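Local coordinates for HcgC (PDB 5O4J), which catalyses SAM-dependent C-methylation, probably of a pyridinol precursor, in biosynthesis of the iron-guanylylpyridinol cofactor of [Fe]-hydrogenase, at residues K19-D24 with V182-D187; A30-Y35 with G161-Y166; Q44-G49 with N92-E97; G49-G54 with K78-N83; Y59-L62 with E67-I70. One frame throughout, in Å; residues are numbered along the deposited sequence. Where two conformers were deposited one is given.

Contact 1. Residues K19-D24 with V182-D187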
# COMPACT_ATOMS: atom_id res chain seq x y z
N LYS A 19 16.02 -16.59 10.12
CA LYS A 19 17.44 -16.45 10.43
C LYS A 19 18.25 -16.08 9.19
O LYS A 19 19.30 -15.44 9.31
CB LYS A 19 17.98 -17.74 11.05
CG LYS A 19 17.98 -18.97 10.15
CD LYS A 19 18.68 -20.13 10.85
CE LYS A 19 18.76 -21.37 9.97
NZ LYS A 19 19.45 -22.49 10.68
N ASP A 20 17.79 -16.49 8.01
CA ASP A 20 18.49 -16.16 6.77
C ASP A 20 18.40 -14.67 6.46
O ASP A 20 19.35 -14.08 5.95
CB ASP A 20 17.93 -16.98 5.60
CG ASP A 20 18.10 -18.47 5.79
OD1 ASP A 20 19.13 -18.91 6.33
OD2 ASP A 20 17.18 -19.23 5.38
N ILE A 21 17.23 -14.07 6.72
CA ILE A 21 17.07 -12.63 6.54
C ILE A 21 17.90 -11.88 7.56
O ILE A 21 18.54 -10.87 7.24
CB ILE A 21 15.58 -12.26 6.63
CG1 ILE A 21 14.74 -13.15 5.71
CG2 ILE A 21 15.38 -10.79 6.28
CD1 ILE A 21 13.24 -12.90 5.76
N VAL A 22 17.87 -12.33 8.82
CA VAL A 22 18.73 -11.73 9.84
C VAL A 22 20.17 -11.76 9.37
O VAL A 22 20.88 -10.74 9.37
CB VAL A 22 18.56 -12.48 11.17
CG1 VAL A 22 19.58 -11.98 12.21
CG2 VAL A 22 17.14 -12.32 11.69
N SER A 23 20.63 -12.94 8.94
CA SER A 23 22.01 -13.11 8.50
C SER A 23 22.37 -12.12 7.40
O SER A 23 23.42 -11.47 7.45
CB SER A 23 22.21 -14.55 8.01
OG SER A 23 23.55 -14.76 7.58
N ASP A 24 21.51 -12.00 6.38
CA ASP A 24 21.82 -11.10 5.27
C ASP A 24 21.94 -9.66 5.75
O ASP A 24 22.86 -8.95 5.36
CB ASP A 24 20.75 -11.22 4.18
CG ASP A 24 20.76 -12.59 3.50
OD1 ASP A 24 21.77 -13.31 3.62
OD2 ASP A 24 19.75 -12.93 2.84
N VAL A 182 11.33 -7.64 9.98
CA VAL A 182 9.88 -7.57 10.03
C VAL A 182 9.34 -6.90 8.77
O VAL A 182 8.42 -7.40 8.12
CB VAL A 182 9.43 -6.81 11.30
CG1 VAL A 182 7.94 -6.48 11.25
CG2 VAL A 182 9.75 -7.64 12.53
N ASP A 183 9.91 -5.76 8.40
CA ASP A 183 9.38 -5.01 7.27
C ASP A 183 9.63 -5.74 5.95
O ASP A 183 8.79 -5.69 5.05
CB ASP A 183 10.00 -3.62 7.26
CG ASP A 183 9.48 -2.74 8.37
OD1 ASP A 183 8.48 -3.10 9.04
OD2 ASP A 183 10.08 -1.67 8.58
N ILE A 184 10.78 -6.40 5.81
CA ILE A 184 11.04 -7.24 4.65
C ILE A 184 9.95 -8.29 4.52
O ILE A 184 9.40 -8.51 3.43
CB ILE A 184 12.43 -7.89 4.76
CG1 ILE A 184 13.52 -6.85 4.52
CG2 ILE A 184 12.59 -9.06 3.78
CD1 ILE A 184 14.90 -7.28 5.00
N ILE A 185 9.63 -8.96 5.62
CA ILE A 185 8.64 -10.01 5.57
C ILE A 185 7.25 -9.44 5.27
O ILE A 185 6.51 -9.99 4.44
CB ILE A 185 8.67 -10.83 6.87
CG1 ILE A 185 9.98 -11.63 6.93
CG2 ILE A 185 7.47 -11.76 6.95
CD1 ILE A 185 10.27 -12.33 8.25
N MET A 186 6.89 -8.32 5.91
CA MET A 186 5.57 -7.74 5.70
C MET A 186 5.39 -7.26 4.26
O MET A 186 4.35 -7.52 3.63
CB MET A 186 5.35 -6.58 6.68
CG MET A 186 5.24 -7.01 8.12
SD MET A 186 3.82 -8.07 8.47
CE MET A 186 2.52 -6.85 8.38
N ASP A 187 6.39 -6.56 3.71
CA ASP A 187 6.28 -6.11 2.33
C ASP A 187 6.23 -7.30 1.38
O ASP A 187 5.50 -7.29 0.39
CB ASP A 187 7.44 -5.17 1.98
CG ASP A 187 7.23 -3.75 2.48
OD1 ASP A 187 6.10 -3.42 2.88
OD2 ASP A 187 8.18 -2.94 2.44
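Ile-21 meets Ile-184 and Ile-185 with no flat group between them: neither ring nor amide nor carboxylate enters this contact, so there are no faces or edges to assign. Three branched aliphatic chains do all the touching, where helix 18-37 lies against helix 177-193. The backbones come closest at Ile-21 and Ile-184, whose CA atoms are 8.3 Å apart.

Ile-21 points toward the other helix and divides its two branches between two partners. Its CG2 sits 3.8 Å from CD1 of Ile-184, the two side chains sliding past one another in opposite directions, and the same CG2 is 4.1 Å from CG2 of Ile-184. The other branch is extended: with CG1 beside the backbone N (chi1 -51°) and chi2 near 180°, Ile-21 CD1 is carried to 3.7 Å from CG1 of Ile-185, the chains crossing at a slant. Ile-185 leaves its helix to one side, and it is the CG1-CD1 branch that reaches Ile-21.

Ile-250 of helix 239-251 touches both Ile-21 and Ile-184, adding a third helix to the cluster. Helix 177-193 also faces a neighbouring subunit, where Met-186 packs on Met-186 of the second subunit. Away from the isoleucines, Asp-187 forms salt bridges with Arg-167 and Arg-190.

All three touching residues are buried and no hydrogen bond crosses, so the two helices are held here by dispersion and by exclusion of water, their placement depending on how the branched chains fit.

Contact 2. Residues A30-Y35 with G161-Y166. With SO4 (sulfate ion), chain P.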
# COMPACT_ATOMS: atom_id res chain seq x y z
N ALA A 30 27.99 -5.53 8.85
CA ALA A 30 29.39 -5.86 9.09
C ALA A 30 30.26 -5.42 7.93
O ALA A 30 31.37 -4.91 8.12
CB ALA A 30 29.54 -7.35 9.37
N ASN A 31 29.79 -5.65 6.69
CA ASN A 31 30.57 -5.26 5.53
C ASN A 31 30.66 -3.74 5.40
O ASN A 31 31.69 -3.22 4.95
CB ASN A 31 29.97 -5.88 4.27
CG ASN A 31 30.36 -7.34 4.13
OD1 ASN A 31 31.40 -7.77 4.66
ND2 ASN A 31 29.54 -8.11 3.44
N ALA A 32 29.62 -3.00 5.79
CA ALA A 32 29.70 -1.55 5.81
C ALA A 32 30.79 -1.07 6.76
O ALA A 32 31.56 -0.15 6.43
CB ALA A 32 28.35 -0.95 6.23
N ILE A 33 30.88 -1.67 7.94
CA ILE A 33 31.93 -1.34 8.89
C ILE A 33 33.30 -1.70 8.31
O ILE A 33 34.24 -0.90 8.36
CB ILE A 33 31.67 -2.04 10.24
CG1 ILE A 33 30.49 -1.37 10.93
CG2 ILE A 33 32.92 -2.02 11.12
CD1 ILE A 33 29.88 -2.18 12.06
N LYS A 34 33.41 -2.90 7.73
CA LYS A 34 34.66 -3.33 7.13
C LYS A 34 35.17 -2.30 6.12
O LYS A 34 36.35 -1.93 6.14
CB LYS A 34 34.48 -4.68 6.45
CG LYS A 34 35.74 -5.24 5.79
CD LYS A 34 35.43 -6.53 5.04
CE LYS A 34 36.67 -7.09 4.36
NZ LYS A 34 36.35 -8.30 3.55
N TYR A 35 34.29 -1.87 5.22
CA TYR A 35 34.68 -0.92 4.18
C TYR A 35 35.12 0.40 4.79
O TYR A 35 36.10 1.01 4.33
CB TYR A 35 33.51 -0.72 3.22
CG TYR A 35 33.75 0.36 2.21
CD1 TYR A 35 34.63 0.17 1.16
CD2 TYR A 35 33.09 1.58 2.30
CE1 TYR A 35 34.86 1.16 0.23
CE2 TYR A 35 33.32 2.58 1.37
CZ TYR A 35 34.20 2.36 0.33
OH TYR A 35 34.43 3.35 -0.60
N GLY A 161 32.42 7.67 12.50
CA GLY A 161 31.49 7.23 11.48
C GLY A 161 30.15 6.89 12.09
O GLY A 161 30.05 6.49 13.25
N VAL A 162 29.10 7.04 11.28
CA VAL A 162 27.73 6.72 11.67
C VAL A 162 27.23 5.63 10.75
O VAL A 162 27.16 5.83 9.53
CB VAL A 162 26.82 7.96 11.61
CG1 VAL A 162 25.39 7.58 11.98
CG2 VAL A 162 27.33 9.04 12.54
N LEU A 163 26.86 4.48 11.32
CA LEU A 163 26.39 3.35 10.54
C LEU A 163 24.90 3.51 10.28
O LEU A 163 24.09 3.54 11.22
CB LEU A 163 26.67 2.04 11.28
CG LEU A 163 26.08 0.78 10.66
CD1 LEU A 163 26.70 0.47 9.31
CD2 LEU A 163 26.25 -0.38 11.62
N LYS A 164 24.53 3.62 9.01
CA LYS A 164 23.14 3.82 8.61
C LYS A 164 22.68 2.63 7.78
O LYS A 164 23.45 2.07 7.00
CB LYS A 164 22.99 5.12 7.81
CG LYS A 164 23.47 6.38 8.55
CD LYS A 164 23.40 7.61 7.63
CE LYS A 164 23.78 8.89 8.37
NZ LYS A 164 22.84 9.25 9.48
N THR A 165 21.41 2.26 7.94
CA THR A 165 20.85 1.15 7.19
C THR A 165 19.41 1.47 6.84
O THR A 165 18.58 1.71 7.72
CB THR A 165 20.94 -0.16 7.98
OG1 THR A 165 22.27 -0.37 8.47
CG2 THR A 165 20.56 -1.33 7.09
N TYR A 166 19.12 1.45 5.54
CA TYR A 166 17.79 1.75 5.02
C TYR A 166 17.39 0.69 4.00
O TYR A 166 18.22 -0.10 3.52
CB TYR A 166 17.73 3.12 4.35
CG TYR A 166 18.32 4.24 5.16
CD1 TYR A 166 17.70 4.67 6.33
CD2 TYR A 166 19.48 4.89 4.75
CE1 TYR A 166 18.24 5.71 7.08
CE2 TYR A 166 20.02 5.93 5.49
CZ TYR A 166 19.41 6.33 6.64
OH TYR A 166 19.96 7.37 7.36
S SO4 P . 23.00 13.15 8.30
O1 SO4 P . 24.31 12.45 8.26
O2 SO4 P . 23.21 14.52 8.81
O3 SO4 P . 22.44 13.19 6.94
O4 SO4 P . 22.08 12.42 9.21
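Leu-163 stands out from strand 159-167 toward helix 18-37 and opens its two methyls like a fork against Ala-32 and Ile-33. The CG-CD1 bond of Leu-163 points at the CB of Ala-32, 3.8 Å from CD1; the short alanine is consistent with the close approach of the backbones, and the CA atoms of Ile-33 and Leu-163 are 7.4 Å apart. The other prong, Leu-163 CD2, meets the far end of Ile-33, whose CD1 lies 4.1 Å away, the two side chains crossing at about a right angle. The fork reaches the helix because CG of Leu-163 is anti to the backbone N (chi1 173°).

The next residue of the strand, Lys-164, points away from the helix. Its chain runs extended to CE and then bends at chi4 (-64°), setting NZ 3.3 Å from O4 of a sulfate, a hydrogen bond. Asp-135 forms a salt bridge with the same NZ. Lys-258, together with Lys-164 and Lys-258 of a third subunit, also binds this sulfate, which probably came from the crystallisation liquor and here bridges two chains.

Val-257 and Ser-255 of the neighbouring strand 253-259 also touch Leu-163, and Ser-255 touches Ala-32 as well. A helix laid on a mixed, largely parallel sheet through small and branched aliphatic residues is the layered packing of a Rossmann-like alpha/beta domain, in keeping with the clan to which HcgC belongs.

Contact 3. Residues Q44-G49 with N92-E97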
# COMPACT_ATOMS: atom_id res chain seq x y z
N GLN A 44 42.57 -3.44 20.26
CA GLN A 44 41.44 -3.78 21.11
C GLN A 44 40.19 -3.06 20.62
O GLN A 44 40.13 -1.83 20.62
CB GLN A 44 41.73 -3.41 22.56
CG GLN A 44 40.61 -3.75 23.52
CD GLN A 44 40.90 -3.28 24.92
OE1 GLN A 44 40.78 -2.10 25.22
NE2 GLN A 44 41.31 -4.21 25.77
N ALA A 45 39.19 -3.83 20.22
CA ALA A 45 37.91 -3.30 19.80
C ALA A 45 36.87 -3.60 20.87
O ALA A 45 36.82 -4.72 21.39
CB ALA A 45 37.47 -3.90 18.47
N ILE A 46 36.06 -2.61 21.21
CA ILE A 46 34.94 -2.78 22.11
C ILE A 46 33.66 -2.46 21.35
O ILE A 46 33.54 -1.39 20.75
CB ILE A 46 35.07 -1.91 23.38
CG1 ILE A 46 36.24 -2.45 24.21
CG2 ILE A 46 33.77 -1.93 24.18
CD1 ILE A 46 36.39 -1.85 25.59
N VAL A 47 32.73 -3.41 21.37
CA VAL A 47 31.45 -3.29 20.68
C VAL A 47 30.36 -3.30 21.75
O VAL A 47 30.25 -4.26 22.52
CB VAL A 47 31.24 -4.44 19.68
CG1 VAL A 47 29.88 -4.33 19.00
CG2 VAL A 47 32.37 -4.46 18.67
N PHE A 48 29.56 -2.23 21.79
CA PHE A 48 28.43 -2.14 22.70
C PHE A 48 27.16 -2.62 22.00
O PHE A 48 26.81 -2.12 20.92
CB PHE A 48 28.23 -0.71 23.20
CG PHE A 48 29.32 -0.22 24.10
CD1 PHE A 48 29.28 -0.45 25.46
CD2 PHE A 48 30.39 0.49 23.58
CE1 PHE A 48 30.29 0.01 26.29
CE2 PHE A 48 31.40 0.95 24.40
CZ PHE A 48 31.35 0.71 25.75
N GLY A 49 26.48 -3.60 22.60
CA GLY A 49 25.23 -4.10 22.08
C GLY A 49 25.37 -5.42 21.35
O GLY A 49 25.73 -5.45 20.18
N ASN A 92 28.41 -3.55 33.99
CA ASN A 92 28.98 -3.36 35.32
C ASN A 92 30.44 -3.79 35.35
O ASN A 92 31.29 -3.09 35.93
CB ASN A 92 28.18 -4.13 36.36
CG ASN A 92 27.47 -3.23 37.34
OD1 ASN A 92 28.06 -2.79 38.33
ND2 ASN A 92 26.20 -2.94 37.08
N LYS A 93 30.76 -4.94 34.75
CA LYS A 93 32.14 -5.42 34.75
C LYS A 93 33.05 -4.47 33.97
O LYS A 93 34.22 -4.28 34.34
CB LYS A 93 32.21 -6.82 34.16
CG LYS A 93 33.60 -7.43 34.20
CD LYS A 93 33.69 -8.73 33.44
CE LYS A 93 35.10 -9.30 33.51
NZ LYS A 93 35.26 -10.57 32.75
N LEU A 94 32.55 -3.89 32.88
CA LEU A 94 33.35 -2.93 32.14
C LEU A 94 33.63 -1.70 32.98
O LEU A 94 34.78 -1.27 33.12
CB LEU A 94 32.62 -2.51 30.86
CG LEU A 94 33.26 -1.33 30.12
CD1 LEU A 94 34.46 -1.79 29.30
CD2 LEU A 94 32.25 -0.59 29.29
N GLN A 95 32.57 -1.10 33.53
CA GLN A 95 32.71 0.14 34.29
C GLN A 95 33.61 -0.05 35.50
O GLN A 95 34.27 0.90 35.94
CB GLN A 95 31.33 0.65 34.68
CG GLN A 95 30.55 1.18 33.48
CD GLN A 95 29.22 1.79 33.85
OE1 GLN A 95 28.50 1.28 34.70
NE2 GLN A 95 28.89 2.91 33.21
N LEU A 96 33.65 -1.26 36.06
CA LEU A 96 34.58 -1.55 37.14
C LEU A 96 36.00 -1.73 36.63
O LEU A 96 36.96 -1.24 37.25
CB LEU A 96 34.12 -2.79 37.91
CG LEU A 96 34.97 -3.23 39.10
CD1 LEU A 96 34.93 -2.22 40.23
CD2 LEU A 96 34.50 -4.58 39.59
N GLU A 97 36.18 -2.43 35.50
CA GLU A 97 37.52 -2.60 34.95
C GLU A 97 38.09 -1.28 34.45
O GLU A 97 39.31 -1.10 34.45
CB GLU A 97 37.51 -3.64 33.82
CG GLU A 97 38.83 -4.39 33.68
CD GLU A 97 38.67 -5.90 33.62
OE1 GLU A 97 37.63 -6.36 33.11
OE2 GLU A 97 39.57 -6.62 34.09
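Leu-94 of helix 91-99 reaches across to Ile-46 and Phe-48 of strand 42-48, the packing of a helix on one face of the central, mainly parallel sheet of a Rossmann-like fold. The helix stands well off this strand: the nearest CA atoms, those of Ile-46 and Leu-94, are 10.2 Å apart, so the side chains have to span the distance.

Leu-94 does so with CG anti to its backbone nitrogen (chi1 170°) and chi2 at 80°, which spreads the two methyls over different partners. One of them, CD1, meets the end of Ile-46, where CD1 of the isoleucine is 4.2 Å away; the chains run at a slant to each other. Ile-46 gets there by keeping CG1 beside the backbone N with its outer bond extended, so that it stands at full length.

Phe-48 leaves the strand to one side. Its chi1 of -68° sets the ring beside the backbone N, and this swings the far end of the ring back toward the helix. Val-71 of strand 65-72 touches both Ile-46 and Phe-48, while Val-109 and Asp-111 of strand 108-111 border the phenylalanine. The strand ends at Phe-48; the next residue, Gly-49, touches the bound S-adenosylhomocysteine, and the phenylalanine side chain itself comes within about 4 Å of that ligand, nearest atoms.

Against the ring, the second methyl of Leu-94 comes to the edge, near the ring plane: CD2 is 3.6 Å from Phe-48 CE1 and 3.9 Å from CZ.

Contact 4. Residues G49-G54 with K78-N83. With SAH (S-adenosyl-L-homocysteine), chain E.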
# COMPACT_ATOMS: atom_id res chain seq x y z
N GLY A 49 26.48 -3.60 22.60
CA GLY A 49 25.23 -4.10 22.08
C GLY A 49 25.37 -5.42 21.35
O GLY A 49 25.73 -5.45 20.18
N ALA A 50 25.10 -6.52 22.06
CA ALA A 50 25.28 -7.85 21.48
C ALA A 50 24.13 -8.20 20.54
O ALA A 50 24.34 -8.84 19.50
CB ALA A 50 25.39 -8.90 22.59
N TYR A 51 22.91 -7.81 20.89
CA TYR A 51 21.74 -8.09 20.09
C TYR A 51 21.48 -6.92 19.14
O TYR A 51 21.67 -5.77 19.56
CB TYR A 51 20.54 -8.33 21.01
CG TYR A 51 19.19 -8.33 20.34
CD1 TYR A 51 18.53 -7.14 20.09
CD2 TYR A 51 18.56 -9.52 19.99
CE1 TYR A 51 17.30 -7.12 19.49
CE2 TYR A 51 17.31 -9.51 19.40
CZ TYR A 51 16.69 -8.31 19.15
OH TYR A 51 15.44 -8.31 18.55
N LEU A 52 21.08 -7.15 17.88
CA LEU A 52 20.98 -8.45 17.21
C LEU A 52 22.17 -8.64 16.25
O LEU A 52 22.62 -9.76 16.04
CB LEU A 52 19.66 -8.54 16.46
CG LEU A 52 19.36 -9.78 15.64
CD1 LEU A 52 19.61 -11.06 16.43
CD2 LEU A 52 17.91 -9.74 15.13
N SER A 53 22.66 -7.55 15.66
CA SER A 53 23.79 -7.65 14.74
C SER A 53 25.14 -7.61 15.43
O SER A 53 26.16 -7.92 14.79
CB SER A 53 23.74 -6.52 13.69
OG SER A 53 22.67 -5.63 13.90
N GLY A 54 25.19 -7.21 16.71
CA GLY A 54 26.46 -7.06 17.39
C GLY A 54 27.30 -8.32 17.40
O GLY A 54 28.52 -8.27 17.23
N LYS A 78 25.54 -13.03 26.93
CA LYS A 78 26.72 -13.84 26.65
C LYS A 78 26.35 -15.06 25.81
O LYS A 78 27.17 -15.55 25.03
CB LYS A 78 27.39 -14.28 27.95
CG LYS A 78 26.46 -15.06 28.90
CD LYS A 78 27.25 -15.83 29.94
CE LYS A 78 26.45 -16.04 31.22
NZ LYS A 78 25.20 -16.82 31.01
N ASP A 79 25.11 -15.56 25.96
CA ASP A 79 24.65 -16.73 25.22
C ASP A 79 24.48 -16.47 23.73
O ASP A 79 24.31 -17.43 22.98
CB ASP A 79 23.32 -17.24 25.80
CG ASP A 79 23.38 -17.55 27.28
OD1 ASP A 79 24.44 -18.02 27.75
OD2 ASP A 79 22.35 -17.37 27.98
N ILE A 80 24.46 -15.21 23.29
CA ILE A 80 24.24 -14.91 21.87
C ILE A 80 25.54 -14.80 21.08
O ILE A 80 25.49 -14.49 19.88
CB ILE A 80 23.38 -13.64 21.70
CG1 ILE A 80 22.59 -13.72 20.39
CG2 ILE A 80 24.21 -12.36 21.73
CD1 ILE A 80 21.38 -12.78 20.33
N LEU A 81 26.70 -15.01 21.70
CA LEU A 81 27.94 -14.99 20.94
C LEU A 81 28.17 -16.31 20.21
O LEU A 81 27.74 -17.38 20.66
CB LEU A 81 29.15 -14.71 21.84
CG LEU A 81 29.09 -13.46 22.72
CD1 LEU A 81 30.45 -13.24 23.37
CD2 LEU A 81 28.65 -12.23 21.94
N PHE A 82 28.85 -16.22 19.06
CA PHE A 82 29.08 -17.41 18.23
C PHE A 82 30.07 -18.36 18.90
O PHE A 82 29.82 -19.57 18.96
CB PHE A 82 29.60 -17.00 16.85
CG PHE A 82 28.55 -16.43 15.95
CD1 PHE A 82 28.32 -15.06 15.89
CD2 PHE A 82 27.79 -17.26 15.14
CE1 PHE A 82 27.36 -14.53 15.06
CE2 PHE A 82 26.83 -16.73 14.30
CZ PHE A 82 26.61 -15.37 14.26
N ASN A 83 31.20 -17.85 19.37
CA ASN A 83 32.22 -18.70 19.97
C ASN A 83 33.02 -17.90 20.99
O ASN A 83 32.71 -16.74 21.29
CB ASN A 83 33.13 -19.31 18.90
CG ASN A 83 33.85 -18.26 18.06
OD1 ASN A 83 33.97 -17.10 18.46
ND2 ASN A 83 34.34 -18.68 16.90
N SAH E . 20.84 -1.65 16.49
CA SAH E . 20.83 -3.10 16.87
CB SAH E . 19.81 -3.33 17.98
CG SAH E . 20.34 -2.87 19.34
SD SAH E . 19.22 -3.26 20.66
C SAH E . 20.48 -3.98 15.71
O SAH E . 20.41 -5.22 15.89
OXT SAH E . 20.26 -3.44 14.62
C5' SAH E . 20.14 -2.71 22.07
C4' SAH E . 21.21 -3.69 22.51
O4' SAH E . 22.18 -2.98 23.30
C3' SAH E . 20.65 -4.77 23.42
O3' SAH E . 21.42 -5.98 23.32
C2' SAH E . 20.78 -4.12 24.77
O2' SAH E . 20.76 -5.03 25.87
C1' SAH E . 22.12 -3.42 24.65
N9 SAH E . 22.25 -2.23 25.50
C8 SAH E . 21.31 -1.30 25.75
N7 SAH E . 21.82 -0.32 26.54
C5 SAH E . 23.11 -0.64 26.78
C6 SAH E . 24.23 -0.03 27.53
N6 SAH E . 24.05 1.13 28.20
N1 SAH E . 25.41 -0.68 27.52
C2 SAH E . 25.60 -1.83 26.85
N3 SAH E . 24.63 -2.44 26.15
C4 SAH E . 23.39 -1.89 26.09
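Ile-80 packs on Ala-50 and Tyr-51, and these apolar contacts join residues 78-83 to residues 49-54. Its CG2 rests 3.8 Å from CB of Ala-50, methyl against methyl. Chi1 of -152° puts CG1 anti to the backbone N and leaves CG2 wedged between that nitrogen and the carbonyl carbon, a crowded position from which it faces the alanine. The extended branch goes on to Tyr-51, where CD1 of Ile-80 meets the ring edge near its plane, 4.3 Å from CD2.

Tyr-51 is packed on several sides. CB of Leu-52 lies over the centre of one ring face, 3.7 Å above the plane, and SD of S-adenosylhomocysteine lies in plane at the edge, 4.0 Å from Tyr-51 CD1. Phe-213 meets the tyrosine edge-to-face, and Ile-5 of the second subunit packs on it too.

Residues 49-53 form the loop between strand 42-48 and helix 54-60, the place where Rossmann-like folds typically receive their nucleotide cofactor.

Hydrogen bonds from this loop hold the ligand. The carboxylate oxygen O of S-adenosylhomocysteine is gripped by two successive amides: Leu-52 N at 2.9 Å (162° at the hydrogen) and Ser-53 N at 3.2 Å (151°). The peptide before Leu-52 is cis. Tyr-51 N makes a weak bond to the ribose O3'. Asp-72 acts in both shells, binding the ligand through OD1 and accepting a hydrogen bond from Ala-50 N at OD2.

Of charged pairs, a salt bridge between Lys-78 NZ and Asp-79 OD1, 3.6 Å apart, lies within residues 78-83, on the protein surface.

Contact 5. Residues Y59-L62 with E67-I70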
# COMPACT_ATOMS: atom_id res chain seq x y z
N TYR A 59 32.34 -10.63 15.64
CA TYR A 59 33.07 -11.73 15.03
C TYR A 59 33.82 -11.26 13.79
O TYR A 59 34.97 -11.66 13.56
CB TYR A 59 32.12 -12.88 14.68
CG TYR A 59 32.87 -14.12 14.24
CD1 TYR A 59 33.46 -14.94 15.19
CD2 TYR A 59 33.00 -14.46 12.90
CE1 TYR A 59 34.15 -16.07 14.83
CE2 TYR A 59 33.70 -15.60 12.53
CZ TYR A 59 34.27 -16.40 13.50
OH TYR A 59 34.97 -17.53 13.16
N SER A 60 33.18 -10.43 12.97
CA SER A 60 33.81 -9.96 11.73
C SER A 60 35.03 -9.10 11.99
O SER A 60 35.83 -8.89 11.07
CB SER A 60 32.80 -9.17 10.88
OG SER A 60 32.58 -7.86 11.40
N LEU A 61 35.20 -8.59 13.21
CA LEU A 61 36.36 -7.76 13.53
C LEU A 61 37.59 -8.58 13.89
O LEU A 61 38.69 -8.02 13.95
CB LEU A 61 36.03 -6.83 14.70
CG LEU A 61 34.92 -5.81 14.47
CD1 LEU A 61 34.60 -5.15 15.79
CD2 LEU A 61 35.31 -4.78 13.42
N LEU A 62 37.44 -9.88 14.14
CA LEU A 62 38.55 -10.69 14.63
C LEU A 62 39.74 -10.69 13.67
O LEU A 62 40.89 -10.81 14.12
CB LEU A 62 38.07 -12.11 14.89
CG LEU A 62 37.13 -12.27 16.08
CD1 LEU A 62 36.48 -13.63 16.05
CD2 LEU A 62 37.91 -12.08 17.37
N GLU A 67 42.12 -8.13 19.82
CA GLU A 67 41.16 -8.48 20.85
C GLU A 67 39.84 -7.79 20.55
O GLU A 67 39.81 -6.61 20.19
CB GLU A 67 41.65 -8.06 22.24
CG GLU A 67 40.80 -8.55 23.39
CD GLU A 67 41.26 -8.01 24.73
OE1 GLU A 67 40.99 -8.65 25.77
OE2 GLU A 67 41.90 -6.93 24.75
N VAL A 68 38.74 -8.54 20.67
CA VAL A 68 37.41 -8.01 20.44
C VAL A 68 36.57 -8.32 21.67
O VAL A 68 36.46 -9.48 22.08
CB VAL A 68 36.75 -8.60 19.18
CG1 VAL A 68 35.35 -8.02 19.00
CG2 VAL A 68 37.61 -8.29 17.96
N ILE A 69 35.98 -7.28 22.25
CA ILE A 69 35.13 -7.40 23.43
C ILE A 69 33.74 -6.91 23.09
O ILE A 69 33.58 -5.81 22.54
CB ILE A 69 35.69 -6.59 24.61
CG1 ILE A 69 37.13 -7.02 24.91
CG2 ILE A 69 34.79 -6.76 25.82
CD1 ILE A 69 37.90 -6.00 25.70
N ILE A 70 32.74 -7.72 23.41
CA ILE A 70 31.34 -7.32 23.35
C ILE A 70 30.92 -6.91 24.76
O ILE A 70 31.16 -7.65 25.72
CB ILE A 70 30.45 -8.45 22.83
CG1 ILE A 70 30.48 -8.51 21.30
CG2 ILE A 70 29.00 -8.31 23.35
CD1 ILE A 70 29.34 -7.77 20.60
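Leu-62 and Val-68 bring their CA atoms to 6.5 Å just after residues 59-60 of helix 54-60, the amide of Leu-62 bonding back to the carbonyl O of Tyr-59 (N to O, 3.1 Å) shortly before the chain enters strand 65-72. Val-68 points from the strand at this bend, and its CG2 does most of the touching. It has leucines on two sides: CB of Leu-61 at 3.9 Å and CD2 of Leu-62 at 3.8 Å. The same CD2 lies 4.1 Å from Val-68 CB, the leucine chain crossing the valine at about a right angle.

This is the return half of a beta-alpha-beta unit made of strand 42-48, helix 54-60 and strand 65-72, two parallel neighbours in the Rossmann-like sheet linked by the helix. Ala-58, within the helix, also touches Val-68.

The two leucines meet the valine with different parts. Leu-61 offers its CB, while the side chain goes on to Ala-45 and Val-47 of the first strand; Leu-62 departs to one side of the strand and brings a methyl back, its CG lying beside the backbone N (chi1 -70°) with chi2 extended at 167°.

How the contacts relate
From the N terminus the chain enters helix 18-37, which serves two contacts: its start closes the longest loop, at contact 1 with helix 177-193, and its C-terminal half closes the next, at contact 2 with strand 159-167. Contact 3 then ties strand 42-48 to helix 91-99, contact 4 joins the ligand-binding turn to 78-83, and contact 5 shuts the short bend from 59-62 to 67-70. Each lies within the one before, and none cross. Contacts 3 and 4 share Gly-49; contacts 3 and 5 meet through neighbouring strands of the sheet. Val-22 packing on Leu-52 links contact 1 to contact 4, and Ala-30 on Ser-60 links contact 2 to contact 5.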